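Local coordinates for 2-oxoglutarate dehydrogenase E3 component (Thermus thermophilus, PDB 2YQU), which probably reoxidises the dihydrolipoyl groups of 2-oxo acid dehydrogenase complexes, passing their electrons through a bound FAD to NAD+, at residues A111-E116 against L269-A274; Q359-K364 against L389-T394; R169-G174 against D254-A259; V15-A20 against F97-N102. All coordinates share one frame; numbering follows the deposited sequence.

Interactions 1, 3 and 4 fall within the nucleotide-binding part of the chain, interaction 2 within the dimerisation domain. Interaction 3 is a buried parallel strand pair held mainly by backbone hydrogen bonds, and it is nested in the chain loop that interaction 1 closes. Interaction 4 is buried too, but it joins two helices through mostly apolar side chains and the face of one asparagine amide, with no hydrogen bond between them. Interactions 1 and 2 are only partly buried: one fastens a turn to a strand edge beside the FAD adenine, the other pairs strand ends at the border of an antiparallel sheet. The centres of interactions 1 and 4 lie about 24 Å apart, the shortest such separation.

Interaction 1. Residues A111-E116 against L269-A274; sequences ARFLSE and LSLENA. With FAD (flavin-adenine dinucleotide), chain D.
F113 is the residue on which A111-E116 and L269-A274 close. F113 CB passes 3.4 Å from S270 O. With CG anti to the carbonyl carbon (chi1 -77°), the ring then runs alongside L269, pointing the same way. F113 CD1 meets L269 O at the ring edge, 3.4 Å away, and then L269 CG. F113 CE1 touches L269 CG too and reaches L271 CD2 at 4.0 Å. Over one face lies A274 CB, a CH-pi contact set toward the CG, CD2 and CE2 side of the ring and nearest F113 CD2 at 3.7 Å. V119, I7, I133 and I135 also pack on this buried ring.

Both polar backbone atoms of F113 are used as well. F113 N donates to L269 O over 2.9 Å, arriving from above the carbonyl plane. N273 ND2 donates to F113 O at 2.7 Å with an N-H...O angle of 166°, and the oxygen lies close to the amide plane, which should restrict rotation of the N273 amide. Further out, the aliphatic part of R112 passes the S270 hydroxyl, with R112 CG 3.1 Å from S270 OG, while R112 NH1 forms a salt bridge with E122. Beyond A274, a water links E116 OE1 with A274 O.

At the start of the strand, A111 reads the adenine edge of FAD: A111 N donates to N1A and A111 O accepts from N6A at 3.0 Å, while L269 CD1 approaches the same amino group. This paired backbone recognition of adenine belongs to the FAD site of the pyridine nucleotide-disulfide oxidoreductases.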
# COMPACT_ATOMS: atom_id res chain seq x y z
N ALA A 111 8.03 27.19 -27.53
CA ALA A 111 9.03 28.13 -27.03
C ALA A 111 10.37 27.88 -27.71
O ALA A 111 10.82 26.74 -27.80
CB ALA A 111 9.18 28.00 -25.53
N ARG A 112 11.01 28.97 -28.14
CA ARG A 112 12.32 28.93 -28.78
C ARG A 112 13.17 30.08 -28.24
O ARG A 112 12.74 31.23 -28.26
CB ARG A 112 12.16 29.07 -30.29
CG ARG A 112 13.42 28.85 -31.10
CD ARG A 112 13.23 29.14 -32.58
NE ARG A 112 13.48 30.55 -32.87
CZ ARG A 112 13.40 31.10 -34.07
NH1 ARG A 112 13.07 30.37 -35.14
NH2 ARG A 112 13.65 32.39 -34.20
N PHE A 113 14.37 29.77 -27.76
CA PHE A 113 15.28 30.80 -27.23
C PHE A 113 15.69 31.81 -28.31
O PHE A 113 16.06 31.43 -29.41
CB PHE A 113 16.54 30.17 -26.63
CG PHE A 113 16.35 29.55 -25.27
CD1 PHE A 113 16.26 28.18 -25.12
CD2 PHE A 113 16.27 30.35 -24.13
CE1 PHE A 113 16.09 27.61 -23.87
CE2 PHE A 113 16.10 29.79 -22.88
CZ PHE A 113 16.02 28.42 -22.75
N LEU A 114 15.61 33.08 -27.95
CA LEU A 114 16.12 34.19 -28.77
C LEU A 114 17.44 34.68 -28.18
O LEU A 114 18.35 35.04 -28.91
CB LEU A 114 15.10 35.33 -28.79
CG LEU A 114 14.05 35.38 -29.91
CD1 LEU A 114 13.74 34.03 -30.55
CD2 LEU A 114 12.78 36.03 -29.38
N SER A 115 17.51 34.69 -26.85
CA SER A 115 18.73 34.98 -26.10
C SER A 115 18.69 34.20 -24.78
O SER A 115 17.79 33.37 -24.58
CB SER A 115 18.83 36.48 -25.82
OG SER A 115 17.86 36.88 -24.88
N GLU A 116 19.63 34.48 -23.89
CA GLU A 116 19.65 33.83 -22.57
C GLU A 116 18.48 34.26 -21.68
O GLU A 116 18.17 33.58 -20.70
CB GLU A 116 20.98 34.06 -21.85
CG GLU A 116 21.41 35.51 -21.71
CD GLU A 116 22.50 35.72 -20.67
OE1 GLU A 116 23.23 34.75 -20.34
OE2 GLU A 116 22.63 36.87 -20.19
N LEU A 269 13.95 24.27 -29.87
CA LEU A 269 14.21 25.11 -28.70
C LEU A 269 15.31 26.14 -28.96
O LEU A 269 15.45 27.11 -28.22
CB LEU A 269 14.60 24.20 -27.51
CG LEU A 269 14.56 24.75 -26.09
CD1 LEU A 269 13.24 25.43 -25.74
CD2 LEU A 269 14.86 23.60 -25.10
N SER A 270 16.10 25.93 -30.01
CA SER A 270 17.26 26.77 -30.32
C SER A 270 18.10 27.05 -29.07
O SER A 270 18.34 28.20 -28.72
CB SER A 270 16.83 28.08 -30.98
OG SER A 270 16.15 27.84 -32.19
N LEU A 271 18.52 25.99 -28.39
CA LEU A 271 19.35 26.09 -27.19
C LEU A 271 20.58 26.95 -27.40
O LEU A 271 21.03 27.64 -26.48
CB LEU A 271 19.79 24.70 -26.72
CG LEU A 271 18.75 23.85 -26.00
CD1 LEU A 271 19.27 22.43 -25.82
CD2 LEU A 271 18.39 24.46 -24.65
N GLU A 272 21.16 26.86 -28.59
CA GLU A 272 22.33 27.65 -28.97
C GLU A 272 22.18 29.17 -28.74
O GLU A 272 23.15 29.84 -28.40
CB GLU A 272 22.76 27.34 -30.42
CG GLU A 272 21.87 27.91 -31.53
CD GLU A 272 20.61 27.11 -31.81
OE1 GLU A 272 19.75 27.61 -32.57
OE2 GLU A 272 20.45 26.00 -31.28
N ASN A 273 20.97 29.69 -28.90
CA ASN A 273 20.71 31.11 -28.65
C ASN A 273 20.81 31.50 -27.18
O ASN A 273 20.98 32.67 -26.86
CB ASN A 273 19.34 31.51 -29.21
CG ASN A 273 19.28 31.43 -30.73
OD1 ASN A 273 20.30 31.33 -31.41
ND2 ASN A 273 18.06 31.47 -31.28
N ALA A 274 20.69 30.52 -26.28
CA ALA A 274 20.89 30.75 -24.85
C ALA A 274 22.33 30.46 -24.41
O ALA A 274 22.66 30.66 -23.25
CB ALA A 274 19.94 29.89 -24.06
PA FAD D . 7.01 15.77 -20.05
O1A FAD D . 7.30 15.02 -21.29
O2A FAD D . 5.95 15.10 -19.16
O5B FAD D . 6.58 17.27 -20.43
C5B FAD D . 7.31 17.97 -21.41
C4B FAD D . 6.35 18.93 -22.08
O4B FAD D . 7.10 19.91 -22.76
C3B FAD D . 5.46 18.26 -23.12
O3B FAD D . 4.10 18.45 -22.80
C2B FAD D . 5.82 18.94 -24.43
O2B FAD D . 4.68 19.16 -25.23
C1B FAD D . 6.44 20.24 -23.96
N9A FAD D . 7.45 20.86 -24.83
C8A FAD D . 8.61 20.30 -25.32
N7A FAD D . 9.27 21.24 -26.02
C5A FAD D . 8.56 22.39 -25.98
C6A FAD D . 8.76 23.65 -26.53
N6A FAD D . 9.90 23.99 -27.13
N1A FAD D . 7.82 24.61 -26.29
C2A FAD D . 6.69 24.38 -25.54
N3A FAD D . 6.50 23.13 -24.99
C4A FAD D . 7.42 22.16 -25.23
N1 FAD D . 6.61 7.85 -15.21
C2 FAD D . 6.34 7.51 -13.90
O2 FAD D . 6.95 8.03 -12.97
N3 FAD D . 5.38 6.57 -13.63
C4 FAD D . 4.68 5.96 -14.66
O4 FAD D . 3.71 5.29 -14.35
C4X FAD D . 4.94 6.29 -15.99
N5 FAD D . 4.24 5.69 -17.02
C5X FAD D . 4.52 6.06 -18.33
C6 FAD D . 3.82 5.44 -19.38
C7 FAD D . 4.09 5.80 -20.71
C7M FAD D . 3.25 5.19 -21.79
C8 FAD D . 5.05 6.76 -20.99
C8M FAD D . 5.14 7.39 -22.35
C9 FAD D . 5.75 7.37 -19.95
C9A FAD D . 5.50 7.02 -18.61
N10 FAD D . 6.20 7.61 -17.57
C10 FAD D . 5.92 7.25 -16.26
C1' FAD D . 7.35 8.56 -17.80
C2' FAD D . 6.83 9.99 -17.62
O2' FAD D . 5.78 10.26 -18.53
C3' FAD D . 7.94 11.03 -17.73
O3' FAD D . 9.01 10.68 -16.88
C4' FAD D . 7.44 12.41 -17.33
O4' FAD D . 6.36 12.80 -18.14
C5' FAD D . 8.58 13.44 -17.39
O5' FAD D . 8.08 14.73 -17.09
P FAD D . 8.77 16.03 -17.74
O1P FAD D . 8.12 17.25 -17.17
O2P FAD D . 10.28 15.97 -17.64
O3P FAD D . 8.43 15.98 -19.32
O HOH W 1 24.51 32.69 -22.54

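Interaction 2. Residues Q359-K364 against L389-T394; sequences QGIPYK and LAHAKT
Y363-K364 and A390-H391 pair antiparallel, with K364 and A390 a hydrogen-bonded pair whose N and O atoms bond in both directions, and A392 N extends the pairing by donating to P362 O over 3.0 Å. That same P362 oxygen stands over the centre of the H391 imidazole, on one face. I361 CG2 comes to 3.5 Å from H391 CD2, the two side chains crossing at about a right angle, while P362 CG and CD touch CE1 and NE2 of H391. These strands, 363-369 and 385-391, lie side by side at one border of the antiparallel sheet of the dimerisation domain. H391 ND1 accepts from K393 N at 3.1 Å and weakly from T394 N, tying the ring to the turn that follows. An alanine in place of H391 would probably deprive the K393 amide of its acceptor and open a gap beside I361 and P362. P362 CB also meets A392 CB at 3.8 Å. K364 is bent at chi3 (-82°), which carries CE past H391 O; NZ then forms a salt bridge with D395, bonds to W449 O and shares a water with A392 O. Y363 lies alongside L389, Y363 CD1 4.2 Å from L389 CD2. The Y363 hydroxyl is hydrogen-bonded to E353.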
# COMPACT_ATOMS: atom_id res chain seq x y z
N GLN A 359 30.37 -0.28 -6.51
CA GLN A 359 30.91 0.79 -5.66
C GLN A 359 31.75 0.27 -4.50
O GLN A 359 32.30 1.06 -3.73
CB GLN A 359 29.77 1.65 -5.10
CG GLN A 359 29.09 2.51 -6.14
CD GLN A 359 27.98 3.37 -5.55
OE1 GLN A 359 28.02 4.59 -5.66
NE2 GLN A 359 26.98 2.73 -4.94
N GLY A 360 31.83 -1.06 -4.37
CA GLY A 360 32.61 -1.69 -3.31
C GLY A 360 32.03 -1.58 -1.90
O GLY A 360 32.75 -1.79 -0.93
N ILE A 361 30.74 -1.28 -1.80
CA ILE A 361 30.08 -1.11 -0.50
C ILE A 361 29.68 -2.47 0.08
O ILE A 361 28.99 -3.24 -0.59
CB ILE A 361 28.85 -0.18 -0.64
CG1 ILE A 361 29.29 1.21 -1.12
CG2 ILE A 361 28.10 -0.07 0.69
CD1 ILE A 361 28.16 2.09 -1.63
N PRO A 362 30.12 -2.78 1.30
CA PRO A 362 29.76 -4.04 1.94
C PRO A 362 28.33 -3.99 2.47
O PRO A 362 27.97 -2.99 3.10
CB PRO A 362 30.75 -4.15 3.09
CG PRO A 362 31.05 -2.73 3.46
CD PRO A 362 30.95 -1.94 2.18
N TYR A 363 27.53 -5.01 2.19
CA TYR A 363 26.13 -5.01 2.60
C TYR A 363 25.61 -6.36 3.06
O TYR A 363 26.22 -7.42 2.82
CB TYR A 363 25.24 -4.46 1.47
CG TYR A 363 25.24 -5.30 0.21
CD1 TYR A 363 24.21 -6.18 -0.07
CD2 TYR A 363 26.28 -5.21 -0.71
CE1 TYR A 363 24.21 -6.96 -1.22
CE2 TYR A 363 26.30 -5.98 -1.86
CZ TYR A 363 25.25 -6.85 -2.12
OH TYR A 363 25.25 -7.62 -3.26
N LYS A 364 24.47 -6.30 3.75
CA LYS A 364 23.71 -7.47 4.16
C LYS A 364 22.40 -7.50 3.39
O LYS A 364 21.83 -6.45 3.06
CB LYS A 364 23.42 -7.44 5.66
CG LYS A 364 24.58 -6.96 6.51
CD LYS A 364 24.19 -6.78 7.97
CE LYS A 364 23.50 -5.44 8.22
NZ LYS A 364 23.10 -5.25 9.64
N LEU A 389 18.49 -4.16 1.39
CA LEU A 389 19.95 -4.13 1.39
C LEU A 389 20.39 -3.12 2.43
O LEU A 389 19.98 -1.98 2.38
CB LEU A 389 20.46 -3.73 0.00
CG LEU A 389 19.87 -4.55 -1.15
CD1 LEU A 389 20.45 -4.12 -2.48
CD2 LEU A 389 20.11 -6.03 -0.92
N ALA A 390 21.21 -3.53 3.39
CA ALA A 390 21.68 -2.63 4.45
C ALA A 390 23.19 -2.65 4.58
O ALA A 390 23.83 -3.68 4.37
CB ALA A 390 21.04 -3.00 5.76
N HIS A 391 23.78 -1.51 4.94
CA HIS A 391 25.22 -1.42 5.05
C HIS A 391 25.71 -2.39 6.13
O HIS A 391 25.14 -2.46 7.21
CB HIS A 391 25.64 0.01 5.38
CG HIS A 391 27.08 0.30 5.10
ND1 HIS A 391 28.09 -0.10 5.95
CD2 HIS A 391 27.68 0.91 4.05
CE1 HIS A 391 29.25 0.27 5.45
NE2 HIS A 391 29.03 0.88 4.30
N ALA A 392 26.77 -3.13 5.83
CA ALA A 392 27.28 -4.18 6.71
C ALA A 392 27.77 -3.65 8.05
O ALA A 392 27.70 -4.34 9.07
CB ALA A 392 28.39 -4.95 6.02
N LYS A 393 28.25 -2.42 8.07
CA LYS A 393 28.80 -1.83 9.28
C LYS A 393 27.80 -0.93 10.01
O LYS A 393 27.66 -1.05 11.23
CB LYS A 393 30.06 -1.04 8.94
CG LYS A 393 30.82 -0.54 10.17
CD LYS A 393 32.14 0.11 9.77
CE LYS A 393 33.02 0.38 10.99
NZ LYS A 393 33.33 1.83 11.11
N THR A 394 27.12 -0.03 9.29
CA THR A 394 26.25 0.97 9.92
C THR A 394 24.78 0.56 10.03
O THR A 394 24.00 1.22 10.72
CB THR A 394 26.30 2.31 9.15
OG1 THR A 394 25.78 2.13 7.82
CG2 THR A 394 27.74 2.79 8.94
O HOH W 2 25.46 -4.17 10.70

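Interaction 3. Residues R169-G174 against D254-A259; sequences RLIVVG and DRVLVA
I171, V172 and V173 pair with V256, L257 and V258 in the tight part of a parallel strand contact, the segment axes 4.7 Å apart and 16° from parallel. I171 O accepts from L257 N at 2.8 Å, and V173 N donates to L257 O over the same distance. V173 O continues the pattern with A259 N. On the sheet face carrying I171 and V173, the V173 and V256 side chains cross obliquely, V173 CG2 3.8 Å from V256 CG1. On the other face L170, with CG anti to the backbone N (chi1 171°), lays CD1 3.5 Å from R255 O.

The partly exposed R169 end is looser and more polar. D254 N donates to R169 O, where the bond from R255 N is long and weak at 3.4 Å. D254 OD1 takes R169 N on its anti lone pair at 2.9 Å, and a water bridges D254 OD1 to R169 NE, which lie 4.8 Å apart. R255 points its guanidinium elsewhere, to E165 and the backbone oxygen of E152.

G174 begins the glycine-rich turn predicted to bind NAD+, leading into helix 177-188. Strand 169-173 lies between 255-258 and 192-196, while strand 240-245 packs on I171 and V256.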
# COMPACT_ATOMS: atom_id res chain seq x y z
N ARG A 169 -2.10 -10.62 -32.58
CA ARG A 169 -0.68 -10.77 -32.27
C ARG A 169 -0.06 -9.38 -32.09
O ARG A 169 -0.21 -8.51 -32.95
CB ARG A 169 0.04 -11.54 -33.38
CG ARG A 169 -0.35 -13.03 -33.46
CD ARG A 169 0.53 -13.86 -34.40
NE ARG A 169 0.35 -13.51 -35.81
CZ ARG A 169 1.10 -13.98 -36.81
NH1 ARG A 169 2.10 -14.84 -36.59
NH2 ARG A 169 0.85 -13.59 -38.06
N LEU A 170 0.61 -9.17 -30.97
CA LEU A 170 1.33 -7.93 -30.69
C LEU A 170 2.79 -8.27 -30.42
O LEU A 170 3.07 -9.17 -29.64
CB LEU A 170 0.72 -7.22 -29.48
CG LEU A 170 1.49 -6.02 -28.93
CD1 LEU A 170 1.53 -4.91 -29.97
CD2 LEU A 170 0.85 -5.53 -27.65
N ILE A 171 3.72 -7.58 -31.07
CA ILE A 171 5.13 -7.68 -30.73
C ILE A 171 5.53 -6.36 -30.09
O ILE A 171 5.26 -5.30 -30.63
CB ILE A 171 6.00 -7.96 -31.97
CG1 ILE A 171 5.67 -9.33 -32.56
CG2 ILE A 171 7.49 -7.88 -31.62
CD1 ILE A 171 6.23 -9.55 -33.95
N VAL A 172 6.14 -6.44 -28.92
CA VAL A 172 6.74 -5.29 -28.25
C VAL A 172 8.25 -5.36 -28.45
O VAL A 172 8.91 -6.29 -27.99
CB VAL A 172 6.41 -5.28 -26.74
CG1 VAL A 172 7.03 -4.07 -26.06
CG2 VAL A 172 4.89 -5.34 -26.50
N VAL A 173 8.81 -4.37 -29.14
CA VAL A 173 10.25 -4.26 -29.31
C VAL A 173 10.78 -3.39 -28.18
O VAL A 173 10.57 -2.18 -28.17
CB VAL A 173 10.62 -3.63 -30.68
CG1 VAL A 173 12.13 -3.57 -30.86
CG2 VAL A 173 10.00 -4.42 -31.81
N GLY A 174 11.48 -4.02 -27.25
CA GLY A 174 12.01 -3.36 -26.08
C GLY A 174 11.41 -3.96 -24.82
O GLY A 174 10.19 -4.08 -24.73
N ASP A 254 -0.03 -8.25 -35.92
CA ASP A 254 -1.03 -7.26 -36.32
C ASP A 254 -0.60 -5.83 -35.98
O ASP A 254 -0.91 -4.88 -36.70
CB ASP A 254 -2.36 -7.56 -35.65
CG ASP A 254 -2.91 -8.90 -36.05
OD1 ASP A 254 -2.70 -9.88 -35.28
OD2 ASP A 254 -3.54 -9.08 -37.11
N ARG A 255 0.08 -5.69 -34.85
CA ARG A 255 0.67 -4.43 -34.43
C ARG A 255 2.04 -4.71 -33.86
O ARG A 255 2.29 -5.77 -33.28
CB ARG A 255 -0.19 -3.75 -33.34
CG ARG A 255 -1.66 -3.61 -33.66
CD ARG A 255 -2.00 -2.52 -34.65
NE ARG A 255 -3.43 -2.54 -34.98
CZ ARG A 255 -4.00 -1.81 -35.93
NH1 ARG A 255 -3.28 -0.99 -36.69
NH2 ARG A 255 -5.31 -1.90 -36.14
N VAL A 256 2.95 -3.75 -34.02
CA VAL A 256 4.25 -3.81 -33.38
C VAL A 256 4.45 -2.51 -32.62
O VAL A 256 4.33 -1.43 -33.19
CB VAL A 256 5.39 -4.01 -34.39
CG1 VAL A 256 6.75 -3.91 -33.72
CG2 VAL A 256 5.23 -5.34 -35.11
N LEU A 257 4.74 -2.62 -31.33
CA LEU A 257 5.02 -1.47 -30.48
C LEU A 257 6.53 -1.30 -30.38
O LEU A 257 7.23 -2.17 -29.89
CB LEU A 257 4.43 -1.66 -29.07
CG LEU A 257 4.87 -0.67 -27.97
CD1 LEU A 257 4.63 0.76 -28.39
CD2 LEU A 257 4.13 -0.95 -26.67
N VAL A 258 7.02 -0.16 -30.85
CA VAL A 258 8.43 0.17 -30.76
C VAL A 258 8.62 0.97 -29.47
O VAL A 258 8.24 2.13 -29.40
CB VAL A 258 8.87 0.97 -32.00
CG1 VAL A 258 10.36 1.35 -31.90
CG2 VAL A 258 8.61 0.14 -33.26
N ALA A 259 9.18 0.32 -28.46
CA ALA A 259 9.38 0.90 -27.12
C ALA A 259 10.79 0.58 -26.63
O ALA A 259 10.98 -0.07 -25.61
CB ALA A 259 8.34 0.33 -26.15
O HOH W 3 -2.46 -12.29 -36.26

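Interaction 4. Residues V15-A20 against F97-N102; sequences VAAIRA and FLFKKN
Helix 11-22, which follows the first strand of the FAD-binding Rossmann-type domain, packs here against the C-terminal part of the long helix 77-102. The short segments of the two helices run in broadly the same direction, 23° apart with their axes 10.0 Å from each other, so only side chains bridge the space. I18 carries most of the contact. With CG1 anti to the carbonyl carbon (chi1 -65°) and the chain extended beyond it, I18 CD1 reaches L98 CB at 3.9 Å and comes near L98 CD1. On the other branch, I18 CG2 lies over the face of the N102 amide, 3.7 Å from N102 ND2, and the two side chains cross at about a right angle. I18 CG1 also lies at the edge of the F99 ring, near its plane, while A17 CB approaches F99 CE2 at 4.2 Å. V29, L36 and I104 pack around F99, and I453 of the second subunit rests on both I18 and L98, which brings the contact to the dimer interface.

N102 turns its amide back along its own helix: N102 ND2 donates to L98 O over 2.8 Å, with that oxygen near the amide plane. The backbone N of N102 bonds to L98 O too, from the opposite face of the carbonyl. A leucine in place of N102 would probably leave L98 O without its second donor and disturb the fit against I18 CG2. With no hydrogen bond between them, the segments are held by van der Waals packing, and the one amide in contact satisfies an N-H within its own helix while presenting a face to the methyl branch of I18.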
# COMPACT_ATOMS: atom_id res chain seq x y z
N VAL A 15 4.55 21.34 -11.88
CA VAL A 15 4.76 21.36 -10.43
C VAL A 15 5.75 22.45 -10.02
O VAL A 15 5.56 23.13 -9.00
CB VAL A 15 5.20 19.98 -9.90
CG1 VAL A 15 5.61 20.08 -8.44
CG2 VAL A 15 4.07 18.99 -10.10
N ALA A 16 6.80 22.64 -10.82
CA ALA A 16 7.73 23.73 -10.57
C ALA A 16 6.98 25.06 -10.56
O ALA A 16 7.22 25.91 -9.69
CB ALA A 16 8.80 23.75 -11.62
N ALA A 17 6.08 25.24 -11.52
CA ALA A 17 5.33 26.49 -11.66
C ALA A 17 4.47 26.77 -10.43
O ALA A 17 4.51 27.89 -9.91
CB ALA A 17 4.48 26.49 -12.94
N ILE A 18 3.76 25.76 -9.93
CA ILE A 18 2.93 25.90 -8.73
C ILE A 18 3.80 26.21 -7.51
O ILE A 18 3.49 27.12 -6.75
CB ILE A 18 2.06 24.63 -8.47
CG1 ILE A 18 1.04 24.43 -9.59
CG2 ILE A 18 1.36 24.72 -7.12
CD1 ILE A 18 0.43 23.03 -9.63
N ARG A 19 4.90 25.48 -7.33
CA ARG A 19 5.80 25.76 -6.22
C ARG A 19 6.38 27.17 -6.28
O ARG A 19 6.48 27.86 -5.25
CB ARG A 19 6.93 24.74 -6.16
CG ARG A 19 7.79 24.84 -4.92
CD ARG A 19 7.05 24.55 -3.62
NE ARG A 19 7.89 24.86 -2.46
CZ ARG A 19 7.49 25.48 -1.35
NH1 ARG A 19 6.24 25.91 -1.21
NH2 ARG A 19 8.36 25.68 -0.38
N ALA A 20 6.77 27.59 -7.48
CA ALA A 20 7.32 28.92 -7.70
C ALA A 20 6.31 30.00 -7.30
O ALA A 20 6.66 30.96 -6.61
CB ALA A 20 7.74 29.09 -9.16
N PHE A 97 -7.00 24.06 -13.36
CA PHE A 97 -7.58 24.63 -12.14
C PHE A 97 -6.47 25.20 -11.27
O PHE A 97 -6.56 26.34 -10.81
CB PHE A 97 -8.38 23.56 -11.37
CG PHE A 97 -9.10 24.07 -10.15
CD1 PHE A 97 -10.45 24.37 -10.20
CD2 PHE A 97 -8.43 24.24 -8.95
CE1 PHE A 97 -11.12 24.84 -9.08
CE2 PHE A 97 -9.09 24.72 -7.81
CZ PHE A 97 -10.44 25.02 -7.88
N LEU A 98 -5.42 24.42 -11.06
CA LEU A 98 -4.33 24.81 -10.17
C LEU A 98 -3.50 25.96 -10.71
O LEU A 98 -2.98 26.76 -9.93
CB LEU A 98 -3.43 23.61 -9.87
CG LEU A 98 -4.07 22.50 -9.04
CD1 LEU A 98 -3.27 21.22 -9.18
CD2 LEU A 98 -4.19 22.91 -7.59
N PHE A 99 -3.34 26.04 -12.03
CA PHE A 99 -2.65 27.17 -12.65
C PHE A 99 -3.45 28.44 -12.40
O PHE A 99 -2.89 29.46 -12.03
CB PHE A 99 -2.48 26.96 -14.16
CG PHE A 99 -1.16 26.31 -14.55
CD1 PHE A 99 -0.65 26.50 -15.83
CD2 PHE A 99 -0.45 25.50 -13.66
CE1 PHE A 99 0.54 25.91 -16.21
CE2 PHE A 99 0.75 24.92 -14.03
CZ PHE A 99 1.25 25.12 -15.31
N LYS A 100 -4.76 28.38 -12.62
CA LYS A 100 -5.61 29.56 -12.42
C LYS A 100 -5.61 29.95 -10.94
O LYS A 100 -5.51 31.13 -10.61
CB LYS A 100 -7.03 29.28 -12.92
CG LYS A 100 -8.00 30.45 -12.82
CD LYS A 100 -9.30 30.20 -13.63
CE LYS A 100 -9.82 31.49 -14.27
NZ LYS A 100 -11.20 31.34 -14.83
N LYS A 101 -5.70 28.97 -10.05
CA LYS A 101 -5.70 29.24 -8.62
C LYS A 101 -4.43 29.93 -8.16
O LYS A 101 -4.47 30.85 -7.33
CB LYS A 101 -5.90 27.95 -7.82
CG LYS A 101 -5.73 28.13 -6.31
CD LYS A 101 -6.50 27.09 -5.53
CE LYS A 101 -6.24 27.22 -4.04
NZ LYS A 101 -4.95 26.60 -3.66
N ASN A 102 -3.29 29.50 -8.70
CA ASN A 102 -1.98 29.98 -8.29
C ASN A 102 -1.49 31.20 -9.09
O ASN A 102 -0.38 31.68 -8.86
CB ASN A 102 -0.95 28.85 -8.38
CG ASN A 102 -1.07 27.87 -7.23
OD1 ASN A 102 -0.62 28.15 -6.12
ND2 ASN A 102 -1.69 26.71 -7.48